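Long-range contacts in protein pelota homolog (Archaeoglobus fulgidus, PDB 3OBY), which probably recognises stalled ribosomes and helps release them, and may cleave the stalled mRNA with a metal-dependent endoribonuclease activity: residues N11-I15 / I108-K112; P19-L25 / N98-G102; I136-A141 / F172-V176; K186-G192 / N214-V220. All coordinates share one frame; numbering follows the deposited sequence.

Contact 1 of 4, residues N11-I15 / I108-K112; sequences NEGEI and IKKWK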
loop_
_atom_site.group_PDB
_atom_site.type_symbol
_atom_site.label_atom_id
_atom_site.label_comp_id
_atom_site.label_asym_id
_atom_site.label_seq_id
_atom_site.Cartn_x
_atom_site.Cartn_y
_atom_site.Cartn_z
ATOM N N ASN A 11 19.802 0.477 18.435
ATOM C CA ASN A 11 18.343 0.544 18.376
ATOM C C ASN A 11 17.706 1.914 18.562
ATOM O O ASN A 11 16.486 2.021 18.673
ATOM C CB ASN A 11 17.736 -0.421 19.387
ATOM C CG ASN A 11 17.713 -1.835 18.879
ATOM O OD1 ASN A 11 17.153 -2.108 17.817
ATOM N ND2 ASN A 11 18.320 -2.749 19.629
ATOM N N GLU A 12 18.530 2.955 18.599
ATOM C CA GLU A 12 18.037 4.314 18.764
ATOM C C GLU A 12 18.464 5.145 17.569
ATOM O O GLU A 12 19.592 5.027 17.090
ATOM C CB GLU A 12 18.585 4.926 20.052
ATOM C CG GLU A 12 18.379 6.426 20.179
ATOM C CD GLU A 12 18.641 6.920 21.590
ATOM O OE1 GLU A 12 19.486 6.318 22.287
ATOM O OE2 GLU A 12 18.010 7.914 22.002
ATOM N N GLY A 13 17.557 5.985 17.086
ATOM C CA GLY A 13 17.873 6.810 15.939
ATOM C C GLY A 13 16.619 7.217 15.204
ATOM O O GLY A 13 15.513 7.108 15.733
ATOM N N GLU A 14 16.789 7.678 13.973
ATOM C CA GLU A 14 15.663 8.114 13.168
ATOM C C GLU A 14 15.318 7.168 12.028
ATOM O O GLU A 14 16.198 6.610 11.370
ATOM C CB GLU A 14 15.939 9.511 12.600
ATOM C CG GLU A 14 15.376 9.749 11.195
ATOM C CD GLU A 14 15.644 11.150 10.682
ATOM O OE1 GLU A 14 16.520 11.835 11.255
ATOM O OE2 GLU A 14 14.986 11.560 9.698
ATOM N N ILE A 15 14.019 6.991 11.814
ATOM C CA ILE A 15 13.516 6.169 10.734
ATOM C C ILE A 15 12.557 7.063 9.961
ATOM O O ILE A 15 11.599 7.591 10.516
ATOM C CB ILE A 15 12.754 4.931 11.241
ATOM C CG1 ILE A 15 13.672 4.060 12.102
ATOM C CG2 ILE A 15 12.264 4.117 10.054
ATOM C CD1 ILE A 15 13.047 2.755 12.568
ATOM N N ILE A 108 11.948 9.627 15.516
ATOM C CA ILE A 108 13.243 9.530 16.165
ATOM C C ILE A 108 12.992 9.150 17.611
ATOM O O ILE A 108 12.347 9.897 18.343
ATOM C CB ILE A 108 13.984 10.872 16.116
ATOM C CG1 ILE A 108 14.078 11.344 14.663
ATOM C CG2 ILE A 108 15.374 10.724 16.717
ATOM C CD1 ILE A 108 14.742 12.695 14.491
ATOM N N LYS A 109 13.501 7.984 18.007
ATOM C CA LYS A 109 13.325 7.468 19.362
ATOM C C LYS A 109 14.235 6.268 19.562
ATOM O O LYS A 109 15.061 5.929 18.706
ATOM C CB LYS A 109 11.881 6.988 19.551
ATOM C CG LYS A 109 11.516 5.856 18.576
ATOM C CD LYS A 109 10.029 5.515 18.551
ATOM C CE LYS A 109 9.549 4.967 19.888
ATOM N NZ LYS A 109 8.093 4.650 19.891
ATOM N N LYS A 110 14.065 5.633 20.713
ATOM C CA LYS A 110 14.791 4.423 21.035
ATOM C C LYS A 110 13.731 3.406 20.633
ATOM O O LYS A 110 12.610 3.444 21.138
ATOM C CB LYS A 110 15.089 4.341 22.541
ATOM C CG LYS A 110 13.870 4.109 23.444
ATOM C CD LYS A 110 14.243 4.194 24.923
ATOM C CE LYS A 110 13.087 3.799 25.839
ATOM N NZ LYS A 110 12.725 2.357 25.717
ATOM N N TRP A 111 14.063 2.519 19.706
ATOM C CA TRP A 111 13.097 1.534 19.243
ATOM C C TRP A 111 13.058 0.214 20.004
ATOM O O TRP A 111 14.092 -0.353 20.368
ATOM C CB TRP A 111 13.331 1.258 17.761
ATOM C CG TRP A 111 13.209 2.487 16.926
ATOM C CD1 TRP A 111 14.105 3.509 16.835
ATOM C CD2 TRP A 111 12.100 2.847 16.091
ATOM N NE1 TRP A 111 13.624 4.485 15.999
ATOM C CE2 TRP A 111 12.392 4.108 15.532
ATOM C CE3 TRP A 111 10.882 2.229 15.771
ATOM C CZ2 TRP A 111 11.514 4.763 14.658
ATOM C CZ3 TRP A 111 10.011 2.881 14.902
ATOM C CH2 TRP A 111 10.331 4.139 14.360
ATOM N N LYS A 112 11.845 -0.272 20.246
ATOM C CA LYS A 112 11.658 -1.547 20.929
ATOM C C LYS A 112 11.532 -2.593 19.829
ATOM O O LYS A 112 11.076 -2.293 18.725
ATOM C CB LYS A 112 10.381 -1.533 21.767
ATOM C CG LYS A 112 10.264 -0.351 22.703
ATOM C CD LYS A 112 8.924 -0.341 23.411
ATOM C CE LYS A 112 8.616 1.051 23.909
ATOM N NZ LYS A 112 8.658 2.002 22.767
#
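The carbonyl oxygen of Gly13 is gripped by two donors arriving from opposite faces of its plane. Trp111 NE1 reaches Gly13 O at 3.2 Å, standing about 50° out of the carbonyl plane, while the acceptor lies almost exactly in the plane of the indole. The second donor, Lys109 N, belongs to an antiparallel hydrogen-bonded pair, and Gly13 N answers with a bond of 3.0 Å to Lys109 O. Beyond this pair, Trp111 N closes on Asn11 O at 2.7 Å. The indole CG is anti to the carbonyl carbon of Trp111 (chi1 -59°), which lays the ring back over the segment 11-15. Ile15 CD1 sits over the face of the six-membered ring of Trp111 in a CH-pi contact, 3.3 Å from the centroid, and Lys109 CG covers the opposite face; the lysine amine continues to Glu33 and Asp36. On the other side of the ribbon Glu14 CB packs against Ile108 CG1, with the carboxylate held by Ser106. Cut back to an alanine, Trp111 would probably leave Gly13 O with one donor fewer and open a gap beside Ile15 CD1. Here the chain turns corners at Gly13, on its way into strand 14-18, and at Lys109, just past strand 105-108, yet the two segments stay paired as a short antiparallel ladder in the N-terminal Sm-fold domain, just before helix 113-123.

Contact 2 of 4, residues P19-L25 / N98-G102; sequences PETLDDL and NITVG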
loop_
_atom_site.group_PDB
_atom_site.type_symbol
_atom_site.label_atom_id
_atom_site.label_comp_id
_atom_site.label_asym_id
_atom_site.label_seq_id
_atom_site.Cartn_x
_atom_site.Cartn_y
_atom_site.Cartn_z
ATOM N N PRO A 19 3.555 5.828 5.144
ATOM C CA PRO A 19 2.484 4.831 5.250
ATOM C C PRO A 19 1.722 4.845 3.928
ATOM O O PRO A 19 1.404 5.912 3.403
ATOM C CB PRO A 19 1.664 5.337 6.436
ATOM C CG PRO A 19 1.793 6.819 6.311
ATOM C CD PRO A 19 3.243 7.033 5.936
ATOM N N GLU A 20 1.453 3.666 3.377
ATOM C CA GLU A 20 0.762 3.557 2.089
ATOM C C GLU A 20 -0.649 2.978 2.213
ATOM O O GLU A 20 -1.399 2.925 1.242
ATOM C CB GLU A 20 1.586 2.671 1.149
ATOM C CG GLU A 20 3.038 3.105 0.965
ATOM C CD GLU A 20 3.879 2.072 0.228
ATOM O OE1 GLU A 20 4.214 1.032 0.829
ATOM O OE2 GLU A 20 4.204 2.298 -0.958
ATOM N N THR A 21 -1.002 2.533 3.410
ATOM C CA THR A 21 -2.308 1.944 3.640
ATOM C C THR A 21 -2.857 2.321 5.004
ATOM O O THR A 21 -2.116 2.782 5.876
ATOM C CB THR A 21 -2.239 0.405 3.564
ATOM O OG1 THR A 21 -1.435 -0.094 4.639
ATOM C CG2 THR A 21 -1.632 -0.025 2.260
ATOM N N LEU A 22 -4.157 2.119 5.186
ATOM C CA LEU A 22 -4.775 2.424 6.460
ATOM C C LEU A 22 -4.175 1.508 7.533
ATOM O O LEU A 22 -4.131 1.870 8.710
ATOM C CB LEU A 22 -6.291 2.268 6.358
ATOM C CG LEU A 22 -6.938 3.219 5.335
ATOM C CD1 LEU A 22 -8.444 3.069 5.372
ATOM C CD2 LEU A 22 -6.553 4.656 5.630
ATOM N N ASP A 23 -3.696 0.333 7.116
ATOM C CA ASP A 23 -3.048 -0.618 8.030
ATOM C C ASP A 23 -1.821 0.090 8.607
ATOM O O ASP A 23 -1.602 0.128 9.824
ATOM C CB ASP A 23 -2.546 -1.862 7.276
ATOM C CG ASP A 23 -3.666 -2.744 6.752
ATOM O OD1 ASP A 23 -4.838 -2.325 6.789
ATOM O OD2 ASP A 23 -3.369 -3.867 6.289
ATOM N N ASP A 24 -1.020 0.640 7.697
ATOM C CA ASP A 24 0.201 1.345 8.049
ATOM C C ASP A 24 -0.114 2.487 9.000
ATOM O O ASP A 24 0.474 2.598 10.077
ATOM C CB ASP A 24 0.867 1.909 6.788
ATOM C CG ASP A 24 1.502 0.841 5.904
ATOM O OD1 ASP A 24 1.806 1.166 4.731
ATOM O OD2 ASP A 24 1.717 -0.300 6.368
ATOM N N LEU A 25 -1.050 3.335 8.590
ATOM C CA LEU A 25 -1.447 4.481 9.393
ATOM C C LEU A 25 -1.888 4.043 10.788
ATOM O O LEU A 25 -1.558 4.681 11.788
ATOM C CB LEU A 25 -2.578 5.233 8.698
ATOM C CG LEU A 25 -2.733 6.688 9.139
ATOM C CD1 LEU A 25 -1.439 7.429 8.859
ATOM C CD2 LEU A 25 -3.893 7.340 8.399
ATOM N N ASN A 98 -0.238 16.336 10.963
ATOM C CA ASN A 98 -1.330 15.437 10.583
ATOM C C ASN A 98 -0.839 14.421 9.555
ATOM O O ASN A 98 -0.584 14.764 8.401
ATOM C CB ASN A 98 -2.526 16.218 10.007
ATOM C CG ASN A 98 -3.337 16.936 11.077
ATOM O OD1 ASN A 98 -3.709 16.347 12.090
ATOM N ND2 ASN A 98 -3.626 18.209 10.845
ATOM N N ILE A 99 -0.715 13.168 9.975
ATOM C CA ILE A 99 -0.248 12.116 9.079
ATOM C C ILE A 99 -1.360 11.423 8.306
ATOM O O ILE A 99 -2.350 10.977 8.888
ATOM C CB ILE A 99 0.517 11.025 9.850
ATOM C CG1 ILE A 99 1.500 11.673 10.822
ATOM C CG2 ILE A 99 1.237 10.114 8.870
ATOM C CD1 ILE A 99 2.384 12.731 10.183
ATOM N N THR A 100 -1.197 11.343 6.990
ATOM C CA THR A 100 -2.164 10.648 6.138
ATOM C C THR A 100 -1.379 9.680 5.240
ATOM O O THR A 100 -0.159 9.777 5.147
ATOM C CB THR A 100 -2.970 11.624 5.247
ATOM O OG1 THR A 100 -2.081 12.339 4.387
ATOM C CG2 THR A 100 -3.738 12.603 6.088
ATOM N N VAL A 101 -2.063 8.745 4.591
ATOM C CA VAL A 101 -1.378 7.800 3.708
ATOM C C VAL A 101 -0.623 8.569 2.641
ATOM O O VAL A 101 -1.075 9.617 2.190
ATOM C CB VAL A 101 -2.360 6.837 2.980
ATOM C CG1 VAL A 101 -3.050 5.938 3.972
ATOM C CG2 VAL A 101 -3.383 7.629 2.202
ATOM N N GLY A 102 0.532 8.047 2.241
ATOM C CA GLY A 102 1.326 8.706 1.215
ATOM C C GLY A 102 2.206 9.849 1.685
ATOM O O GLY A 102 3.020 10.357 0.916
#
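Leu25 and Ile99 carry the apolar part of this junction. With CG anti to its own nitrogen (chi1 -159°), Leu25 extends from the helix so that CD1 reaches Ile99 CG2 at 3.8 Å. Of the two Ile99 branches, CG2 does the touching, while CG1 heads elsewhere. Pro19 meets the same strand end with its ring, CG resting 3.7 Å from Thr100 O. Val101 places CG1 anti to its carbonyl carbon (chi1 -65°), which lays that methyl against the Thr21 backbone and within 4.1 Å of Leu22 CD2. The helix that begins here, 22-31, opens with a capping box: Asp24 N donates to Thr21 OG1 at 3.2 Å, and a weak return bond runs from Thr21 N to Asp24 OD1. That same OD1 takes a firmer bond from Glu20 N on its anti lone pair and is also held by the amino group of Met1, so the carboxylate fixes the turn leading into the helix. Ile99 belongs to strand 94-99, an outermost strand of the seven-stranded antiparallel sheet in the Sm-fold domain. Across the two segments the one hydrogen bond runs from Gly102 N to Pro19 O at 2.6 Å.

Contact 3 of 4, residues I136-A141 / F172-V176; sequences IEEGYA and FFGEV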
loop_
_atom_site.group_PDB
_atom_site.type_symbol
_atom_site.label_atom_id
_atom_site.label_comp_id
_atom_site.label_asym_id
_atom_site.label_seq_id
_atom_site.Cartn_x
_atom_site.Cartn_y
_atom_site.Cartn_z
ATOM N N ILE A 136 8.335 3.726 -26.025
ATOM C CA ILE A 136 8.307 3.393 -27.441
ATOM C C ILE A 136 7.835 4.537 -28.323
ATOM O O ILE A 136 6.967 5.329 -27.950
ATOM C CB ILE A 136 7.394 2.174 -27.694
ATOM C CG1 ILE A 136 7.610 1.633 -29.109
ATOM C CG2 ILE A 136 5.935 2.572 -27.515
ATOM C CD1 ILE A 136 6.793 0.385 -29.422
ATOM N N GLU A 137 8.430 4.604 -29.506
ATOM C CA GLU A 137 8.112 5.614 -30.498
ATOM C C GLU A 137 8.392 4.926 -31.826
ATOM O O GLU A 137 9.103 3.923 -31.856
ATOM C CB GLU A 137 9.024 6.829 -30.329
ATOM C CG GLU A 137 10.453 6.601 -30.794
ATOM C CD GLU A 137 11.385 7.721 -30.381
ATOM O OE1 GLU A 137 11.068 8.898 -30.657
ATOM O OE2 GLU A 137 12.437 7.422 -29.780
ATOM N N GLU A 138 7.839 5.452 -32.914
ATOM C CA GLU A 138 8.039 4.853 -34.230
ATOM C C GLU A 138 9.440 4.290 -34.442
ATOM O O GLU A 138 10.431 5.010 -34.340
ATOM C CB GLU A 138 7.742 5.865 -35.340
ATOM C CG GLU A 138 6.270 6.023 -35.691
ATOM C CD GLU A 138 6.069 6.719 -37.031
ATOM O OE1 GLU A 138 6.520 7.874 -37.179
ATOM O OE2 GLU A 138 5.463 6.106 -37.939
ATOM N N GLY A 139 9.501 2.992 -34.726
ATOM C CA GLY A 139 10.764 2.322 -34.983
ATOM C C GLY A 139 11.813 2.274 -33.886
ATOM O O GLY A 139 12.980 2.006 -34.167
ATOM N N TYR A 140 11.425 2.520 -32.641
ATOM C CA TYR A 140 12.395 2.481 -31.550
ATOM C C TYR A 140 11.758 2.208 -30.192
ATOM O O TYR A 140 10.717 2.776 -29.854
ATOM C CB TYR A 140 13.183 3.792 -31.495
ATOM C CG TYR A 140 14.228 3.823 -30.407
ATOM C CD1 TYR A 140 15.227 2.851 -30.347
ATOM C CD2 TYR A 140 14.221 4.823 -29.438
ATOM C CE1 TYR A 140 16.192 2.873 -29.348
ATOM C CE2 TYR A 140 15.180 4.856 -28.436
ATOM C CZ TYR A 140 16.163 3.880 -28.398
ATOM O OH TYR A 140 17.120 3.919 -27.413
ATOM N N ALA A 141 12.400 1.341 -29.414
ATOM C CA ALA A 141 11.898 0.989 -28.095
ATOM C C ALA A 141 13.016 0.608 -27.134
ATOM O O ALA A 141 14.032 0.031 -27.525
ATOM C CB ALA A 141 10.904 -0.155 -28.208
ATOM N N PHE A 172 7.616 -4.476 -35.742
ATOM C CA PHE A 172 8.639 -4.013 -34.827
ATOM C C PHE A 172 8.037 -4.413 -33.477
ATOM O O PHE A 172 8.730 -4.889 -32.571
ATOM C CB PHE A 172 8.760 -2.488 -34.975
ATOM C CG PHE A 172 9.498 -1.810 -33.862
ATOM C CD1 PHE A 172 10.802 -2.170 -33.547
ATOM C CD2 PHE A 172 8.882 -0.804 -33.122
ATOM C CE1 PHE A 172 11.486 -1.530 -32.516
ATOM C CE2 PHE A 172 9.557 -0.158 -32.089
ATOM C CZ PHE A 172 10.863 -0.528 -31.782
ATOM N N PHE A 173 6.716 -4.251 -33.392
ATOM C CA PHE A 173 5.931 -4.579 -32.207
ATOM C C PHE A 173 6.120 -6.030 -31.787
ATOM O O PHE A 173 6.486 -6.318 -30.646
ATOM C CB PHE A 173 4.444 -4.331 -32.482
ATOM C CG PHE A 173 4.072 -2.877 -32.598
ATOM C CD1 PHE A 173 5.049 -1.885 -32.633
ATOM C CD2 PHE A 173 2.736 -2.501 -32.678
ATOM C CE1 PHE A 173 4.701 -0.539 -32.747
ATOM C CE2 PHE A 173 2.376 -1.157 -32.792
ATOM C CZ PHE A 173 3.361 -0.174 -32.827
ATOM N N GLY A 174 5.850 -6.940 -32.715
ATOM C CA GLY A 174 5.997 -8.353 -32.426
ATOM C C GLY A 174 7.324 -8.682 -31.775
ATOM O O GLY A 174 7.374 -9.455 -30.820
ATOM N N GLU A 175 8.401 -8.093 -32.289
ATOM C CA GLU A 175 9.738 -8.334 -31.755
ATOM C C GLU A 175 9.868 -7.812 -30.330
ATOM O O GLU A 175 10.444 -8.478 -29.470
ATOM C CB GLU A 175 10.792 -7.676 -32.649
ATOM C CG GLU A 175 10.920 -8.309 -34.026
ATOM C CD GLU A 175 11.937 -7.602 -34.901
ATOM O OE1 GLU A 175 12.509 -6.587 -34.448
ATOM O OE2 GLU A 175 12.164 -8.058 -36.042
ATOM N N VAL A 176 9.334 -6.617 -30.086
ATOM C CA VAL A 176 9.383 -6.018 -28.757
ATOM C C VAL A 176 8.601 -6.897 -27.792
ATOM O O VAL A 176 9.091 -7.253 -26.715
ATOM C CB VAL A 176 8.748 -4.607 -28.746
ATOM C CG1 VAL A 176 8.789 -4.025 -27.341
ATOM C CG2 VAL A 176 9.479 -3.701 -29.713
#
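Ile136 points toward helix 172-183 and touches two aromatic rings at once. Its CG1 is anti to the backbone nitrogen (chi1 -167°), an extended course that carries CD1 to 3.9 Å from Phe172 CE2 and 4.0 Å from Phe173 CE1. The Ile136 and Phe172 side chains pass each other in opposite directions, whereas Ile136 crosses Phe173 at about a right angle. Glu137 then opens a type II turn, ending at Tyr140, that links strands 131-137 and 140-147 into a beta hairpin closed by two backbone bonds. Gly139, at the third position of the turn with a positive phi, lays its backbone on one face of Phe172: CA stands 4.2 Å from the ring centroid in a CH-pi contact. Tyr140 points its side chain away, but its nitrogen lies close to Phe172 CZ. At Ala141 the backbone nitrogen lies at the ring edge while CB packs 3.6 Å from Phe172 CZ. The opposite face of the phenyl is filled by Val176 CG2, one helical turn on, which also touches Ala141 CB. Around this core, Phe173 makes an edge-to-face pair with Phe200 of helix 196-207, and Val176 leans on Leu134 of strand 131-137 and on Phe155 of strand 150-158.

Contact 4 of 4, residues K186-G192 / N214-V220; sequences KYLIVAG and NAVVVDV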
loop_
_atom_site.group_PDB
_atom_site.type_symbol
_atom_site.label_atom_id
_atom_site.label_comp_id
_atom_site.label_asym_id
_atom_site.label_seq_id
_atom_site.Cartn_x
_atom_site.Cartn_y
_atom_site.Cartn_z
ATOM N N LYS A 186 5.387 -8.814 -14.075
ATOM C CA LYS A 186 3.942 -8.859 -13.925
ATOM C C LYS A 186 3.238 -7.614 -14.433
ATOM O O LYS A 186 2.173 -7.711 -15.020
ATOM C CB LYS A 186 3.549 -9.148 -12.473
ATOM C CG LYS A 186 4.433 -8.521 -11.429
ATOM C CD LYS A 186 4.308 -9.301 -10.124
ATOM C CE LYS A 186 5.215 -10.524 -10.095
ATOM N NZ LYS A 186 6.642 -10.136 -9.939
ATOM N N TYR A 187 3.829 -6.446 -14.229
ATOM C CA TYR A 187 3.199 -5.218 -14.700
ATOM C C TYR A 187 4.078 -4.457 -15.670
ATOM O O TYR A 187 5.293 -4.345 -15.481
ATOM C CB TYR A 187 2.825 -4.300 -13.530
ATOM C CG TYR A 187 1.728 -4.853 -12.662
ATOM C CD1 TYR A 187 0.423 -4.962 -13.138
ATOM C CD2 TYR A 187 2.000 -5.303 -11.375
ATOM C CE1 TYR A 187 -0.585 -5.510 -12.347
ATOM C CE2 TYR A 187 1.003 -5.851 -10.577
ATOM C CZ TYR A 187 -0.284 -5.953 -11.068
ATOM O OH TYR A 187 -1.261 -6.510 -10.281
ATOM N N LEU A 188 3.440 -3.930 -16.708
ATOM C CA LEU A 188 4.130 -3.184 -17.738
ATOM C C LEU A 188 3.638 -1.744 -17.808
ATOM O O LEU A 188 2.435 -1.487 -17.802
ATOM C CB LEU A 188 3.922 -3.868 -19.099
ATOM C CG LEU A 188 4.447 -3.153 -20.353
ATOM C CD1 LEU A 188 5.964 -3.104 -20.323
ATOM C CD2 LEU A 188 3.965 -3.876 -21.602
ATOM N N ILE A 189 4.580 -0.809 -17.838
ATOM C CA ILE A 189 4.243 0.595 -17.978
ATOM C C ILE A 189 4.690 0.888 -19.403
ATOM O O ILE A 189 5.848 0.676 -19.746
ATOM C CB ILE A 189 5.033 1.508 -17.006
ATOM C CG1 ILE A 189 4.574 1.293 -15.564
ATOM C CG2 ILE A 189 4.792 2.958 -17.364
ATOM C CD1 ILE A 189 4.742 -0.117 -15.073
ATOM N N VAL A 190 3.767 1.348 -20.236
ATOM C CA VAL A 190 4.067 1.660 -21.630
ATOM C C VAL A 190 3.933 3.160 -21.861
ATOM O O VAL A 190 2.829 3.701 -21.818
ATOM C CB VAL A 190 3.092 0.924 -22.565
ATOM C CG1 VAL A 190 3.459 1.169 -24.006
ATOM C CG2 VAL A 190 3.110 -0.554 -22.255
ATOM N N ALA A 191 5.056 3.827 -22.103
ATOM C CA ALA A 191 5.050 5.268 -22.335
ATOM C C ALA A 191 5.791 5.612 -23.615
ATOM O O ALA A 191 6.413 4.748 -24.229
ATOM C CB ALA A 191 5.684 5.994 -21.158
ATOM N N GLY A 192 5.724 6.882 -24.009
ATOM C CA GLY A 192 6.390 7.325 -25.221
ATOM C C GLY A 192 5.634 8.426 -25.943
ATOM O O GLY A 192 4.495 8.740 -25.594
ATOM N N ASN A 214 -2.194 -6.614 -17.674
ATOM C CA ASN A 214 -1.420 -5.977 -16.616
ATOM C C ASN A 214 -0.492 -4.916 -17.187
ATOM O O ASN A 214 0.604 -4.704 -16.679
ATOM C CB ASN A 214 -0.603 -7.025 -15.872
ATOM C CG ASN A 214 -1.459 -7.928 -15.031
ATOM O OD1 ASN A 214 -1.102 -9.076 -14.774
ATOM N ND2 ASN A 214 -2.597 -7.412 -14.581
ATOM N N ALA A 215 -0.936 -4.257 -18.250
ATOM C CA ALA A 215 -0.153 -3.216 -18.895
ATOM C C ALA A 215 -0.944 -1.915 -18.924
ATOM O O ALA A 215 -2.159 -1.930 -19.130
ATOM C CB ALA A 215 0.195 -3.639 -20.311
ATOM N N VAL A 216 -0.258 -0.794 -18.714
ATOM C CA VAL A 216 -0.910 0.512 -18.736
ATOM C C VAL A 216 -0.114 1.514 -19.553
ATOM O O VAL A 216 1.115 1.516 -19.518
ATOM C CB VAL A 216 -1.093 1.087 -17.317
ATOM C CG1 VAL A 216 -1.858 0.098 -16.453
ATOM C CG2 VAL A 216 0.263 1.402 -16.701
ATOM N N VAL A 217 -0.822 2.363 -20.293
ATOM C CA VAL A 217 -0.187 3.391 -21.113
ATOM C C VAL A 217 -0.261 4.734 -20.396
ATOM O O VAL A 217 -1.346 5.216 -20.083
ATOM C CB VAL A 217 -0.882 3.531 -22.477
ATOM C CG1 VAL A 217 -0.217 4.626 -23.286
ATOM C CG2 VAL A 217 -0.822 2.220 -23.223
ATOM N N VAL A 218 0.899 5.327 -20.137
ATOM C CA VAL A 218 0.978 6.611 -19.448
ATOM C C VAL A 218 1.203 7.753 -20.435
ATOM O O VAL A 218 1.692 7.539 -21.544
ATOM C CB VAL A 218 2.110 6.591 -18.397
ATOM C CG1 VAL A 218 2.312 7.972 -17.801
ATOM C CG2 VAL A 218 1.759 5.603 -17.296
ATOM N N ASP A 219 0.842 8.963 -20.020
ATOM C CA ASP A 219 0.977 10.151 -20.857
ATOM C C ASP A 219 2.416 10.586 -21.138
ATOM O O ASP A 219 2.662 11.314 -22.098
ATOM C CB ASP A 219 0.218 11.320 -20.224
ATOM C CG ASP A 219 0.129 12.524 -21.144
ATOM O OD1 ASP A 219 -0.250 13.614 -20.663
ATOM O OD2 ASP A 219 0.429 12.380 -22.350
ATOM N N VAL A 220 3.360 10.156 -20.306
ATOM C CA VAL A 220 4.767 10.517 -20.489
ATOM C C VAL A 220 5.186 10.485 -21.959
ATOM O O VAL A 220 4.865 9.547 -22.686
ATOM C CB VAL A 220 5.695 9.570 -19.692
ATOM C CG1 VAL A 220 7.151 9.887 -19.993
ATOM C CG2 VAL A 220 5.428 9.717 -18.202
#
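Leu188 and Val190 exchange backbone bonds with the segment 214-220 in a parallel ladder, the edge pairing of a five-stranded mixed sheet in the central eRF1-type domain. Leu188 N donates to Asn214 O at 2.9 Å, Leu188 O receives Val216 N, and the alternation continues through Val190 N to Val216 O at 2.8 Å. Helices 196-207 and 209-212 fill the return between the two strands, a beta-alpha-beta crossover. On one face of the sheet Leu188 CB meets Ala215 CB at 3.9 Å, and Val190 neighbours Val217, which rests on helix 196-207. Ile189, on the opposite face, runs alongside Val218, their CG2 methyls 4.0 Å apart, with Val236 of helix 236-262 against both. Tyr187 has CG anti to its carbonyl carbon (chi1 -68°), bringing the ring to Asn214, where CE1 lies 3.6 Å from ND2 and the ring and amide planes stand 60° apart. The Tyr187 side chain also touches Ile240 and Val244 of helix 236-262. With a serine in place of Tyr187, the Asn214 amide is likely to lose its aromatic neighbour, and Ile240 and Val244 their packing partner on the strand. Farther along, Ala191 CB packs on Val220 CB, and Lys197 NZ hydrogen-bonds to the carbonyls of Gly192 and Val218. Past the last bridge, Gly192 N donates to Val220 O at 3.1 Å.

From the N terminus, the chain first enters contact 1 at 11-15 and, through strand 14-18, passes straight into 19-25 of contact 2. The loop of contact 2 closes at 98-102, nested inside the larger loop that contact 1 closes at 108-112; both reach the seven-stranded sheet of the N-terminal domain, their centres about 20 Å apart. Contacts 3 and 4 follow in series in the next domain. Contact 3 joins a hairpin to helix 172-183, and the chain then runs into strand 187-191, where contact 4 adds 215-217, an outermost strand of the five-stranded sheet. These two touch through a probable Ile136 N to Ala191 O hydrogen bond, whereas contacts 1 and 3 lie about 50 Å apart, centre to centre.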